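Side-chain contact in haloacid dehalogenase-like hydrolase (Bacteroides thetaiotaomicron, PDB 2RBK), which probably hydrolyses phosphate esters as a magnesium-dependent phosphatase of the haloacid dehalogenase superfamily: residues G70-V75 and V107-I112. Residues are numbered along the deposited sequence; the frame is centred on the assembly and turned at random.
Sequences GAYCFV and VEEHNI
Tyr72 reaches across to Glu109 and closes the contact with one phenol-to-carboxylate hydrogen bond: Tyr72 OH donates to Glu109 OE2 at 2.8 Å. The acceptor oxygen offers its anti lone pair, the one turned away from its partner oxygen, and it sits at the edge of the tyrosine ring, close to the ring plane. The carboxylate is not coplanar with the ring; the two planes stand 71° apart, and the two side chains cross at about a right angle. Packing is tight here, with Tyr72 CE1 3.3 Å from Glu109 OE2 and 3.6 Å from Glu109 CG. Glu109 covers this distance because CG is anti to its backbone N (chi1 -174°) and the chain stays extended beyond it. Its other oxygen, OE1, makes a salt bridge with Lys82 on strand 78-82, so the carboxylate is gripped through both oxygens.

Tyr72 opens strand 72-75 of the large mixed sheet of the HAD core, and together with Ala71 it faces Thr67 in a classic beta bulge. Glu109 belongs to the turn between strands 104-107 and 112-115, neighbours in a separate three-stranded antiparallel sheet, so the bond ties one sheet to the hairpin turn of another, away from the metal site. A phenylalanine in place of Tyr72 lacks the hydroxyl and would probably leave Glu109 OE2 without this hydrogen-bond donor.

Toward solvent the contact thins out. His110 is exposed and comes no nearer than 4.4 Å, from its CE1 to Tyr72 OH, at an oblique angle to the imidazole. Its ring instead lies against its own neighbour, with Glu109 CG over the centre of one face, 3.6 Å above the plane.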
loop_
_atom_site.group_PDB
_atom_site.type_symbol
_atom_site.label_atom_id
_atom_site.label_comp_id
_atom_site.label_asym_id
_atom_site.label_seq_id
_atom_site.Cartn_x
_atom_site.Cartn_y
_atom_site.Cartn_z
ATOM N N GLY A 70 3.394 1.236 -5.515
ATOM C CA GLY A 70 4.169 2.012 -6.472
ATOM C C GLY A 70 4.044 1.607 -7.890
ATOM O O GLY A 70 4.504 2.357 -8.787
ATOM N N ALA A 71 3.420 0.464 -8.173
ATOM C CA ALA A 71 3.273 -0.025 -9.544
ATOM C C ALA A 71 2.171 0.679 -10.327
ATOM O O ALA A 71 2.036 0.485 -11.544
ATOM C CB ALA A 71 3.032 -1.526 -9.574
ATOM N N TYR A 72 1.369 1.549 -9.693
ATOM C CA TYR A 72 0.322 2.248 -10.402
ATOM C C TYR A 72 0.061 3.587 -9.697
ATOM O O TYR A 72 -0.516 3.585 -8.597
ATOM C CB TYR A 72 -0.932 1.409 -10.551
ATOM C CG TYR A 72 -1.923 1.955 -11.519
ATOM C CD1 TYR A 72 -1.792 1.631 -12.862
ATOM C CD2 TYR A 72 -2.974 2.726 -11.093
ATOM C CE1 TYR A 72 -2.678 2.109 -13.787
ATOM C CE2 TYR A 72 -3.869 3.197 -12.029
ATOM C CZ TYR A 72 -3.740 2.893 -13.369
ATOM O OH TYR A 72 -4.686 3.328 -14.284
ATOM N N CYS A 73 0.514 4.696 -10.278
ATOM C CA CYS A 73 0.468 5.983 -9.634
ATOM C C CYS A 73 -0.302 6.971 -10.488
ATOM O O CYS A 73 -0.093 7.001 -11.714
ATOM C CB CYS A 73 1.878 6.505 -9.405
ATOM S SG CYS A 73 2.936 5.454 -8.380
ATOM N N PHE A 74 -1.152 7.796 -9.857
ATOM C CA PHE A 74 -1.964 8.735 -10.622
ATOM C C PHE A 74 -2.265 9.980 -9.790
ATOM O O PHE A 74 -2.260 9.955 -8.569
ATOM C CB PHE A 74 -3.243 8.088 -11.159
ATOM C CG PHE A 74 -4.088 7.410 -10.111
ATOM C CD1 PHE A 74 -5.147 8.087 -9.484
ATOM C CD2 PHE A 74 -3.868 6.080 -9.742
ATOM C CE1 PHE A 74 -5.930 7.434 -8.525
ATOM C CE2 PHE A 74 -4.662 5.435 -8.824
ATOM C CZ PHE A 74 -5.712 6.123 -8.212
ATOM N N VAL A 75 -2.513 11.067 -10.522
ATOM C CA VAL A 75 -2.807 12.377 -9.953
ATOM C C VAL A 75 -4.062 12.849 -10.686
ATOM O O VAL A 75 -4.029 13.084 -11.889
ATOM C CB VAL A 75 -1.654 13.346 -10.141
ATOM C CG1 VAL A 75 -2.033 14.755 -9.606
ATOM C CG2 VAL A 75 -0.408 12.799 -9.453
ATOM N N VAL A 107 -4.089 -8.585 -10.212
ATOM C CA VAL A 107 -4.619 -7.272 -10.450
ATOM C C VAL A 107 -4.103 -6.743 -11.794
ATOM O O VAL A 107 -2.883 -6.666 -12.001
ATOM C CB VAL A 107 -4.242 -6.257 -9.330
ATOM C CG1 VAL A 107 -5.096 -5.027 -9.538
ATOM C CG2 VAL A 107 -4.380 -6.842 -7.964
ATOM N N GLU A 108 -5.018 -6.383 -12.664
ATOM C CA GLU A 108 -4.760 -5.728 -13.935
ATOM C C GLU A 108 -5.092 -4.254 -13.765
ATOM O O GLU A 108 -5.608 -3.820 -12.749
ATOM C CB GLU A 108 -5.619 -6.338 -15.020
ATOM C CG GLU A 108 -5.370 -7.828 -15.241
ATOM C CD GLU A 108 -6.487 -8.411 -16.068
ATOM O OE1 GLU A 108 -6.523 -8.356 -17.292
ATOM O OE2 GLU A 108 -7.436 -8.921 -15.440
ATOM N N GLU A 109 -4.798 -3.444 -14.800
ATOM C CA GLU A 109 -5.081 -2.021 -14.688
ATOM C C GLU A 109 -6.552 -1.734 -14.369
ATOM O O GLU A 109 -6.821 -0.870 -13.549
ATOM C CB GLU A 109 -4.669 -1.342 -15.997
ATOM C CG GLU A 109 -4.804 0.153 -15.882
ATOM C CD GLU A 109 -4.318 1.027 -16.997
ATOM O OE1 GLU A 109 -4.123 0.519 -18.113
ATOM O OE2 GLU A 109 -4.108 2.267 -16.757
ATOM N N HIS A 110 -7.426 -2.463 -15.067
ATOM C CA HIS A 110 -8.863 -2.228 -14.942
ATOM C C HIS A 110 -9.670 -3.470 -14.631
ATOM O O HIS A 110 -10.904 -3.499 -14.836
ATOM C CB HIS A 110 -9.427 -1.595 -16.232
ATOM C CG HIS A 110 -8.809 -0.322 -16.616
ATOM N ND1 HIS A 110 -8.860 0.805 -15.805
ATOM C CD2 HIS A 110 -8.130 -0.015 -17.750
ATOM C CE1 HIS A 110 -8.210 1.795 -16.447
ATOM N NE2 HIS A 110 -7.761 1.324 -17.609
ATOM N N ASN A 111 -9.066 -4.480 -14.015
ATOM C CA ASN A 111 -9.790 -5.660 -13.507
ATOM C C ASN A 111 -9.017 -6.220 -12.345
ATOM O O ASN A 111 -7.804 -6.003 -12.229
ATOM C CB ASN A 111 -10.014 -6.757 -14.529
ATOM C CG ASN A 111 -10.984 -6.364 -15.604
ATOM O OD1 ASN A 111 -12.190 -6.416 -15.367
ATOM N ND2 ASN A 111 -10.460 -6.042 -16.748
ATOM N N ILE A 112 -9.714 -6.941 -11.506
ATOM C CA ILE A 112 -9.135 -7.624 -10.362
ATOM C C ILE A 112 -9.809 -9.008 -10.267
ATOM O O ILE A 112 -11.017 -9.095 -10.439
ATOM C CB ILE A 112 -9.207 -6.827 -9.050
ATOM C CG1 ILE A 112 -8.426 -7.495 -7.928
ATOM C CG2 ILE A 112 -10.631 -6.521 -8.638
ATOM C CD1 ILE A 112 -8.297 -6.646 -6.624
#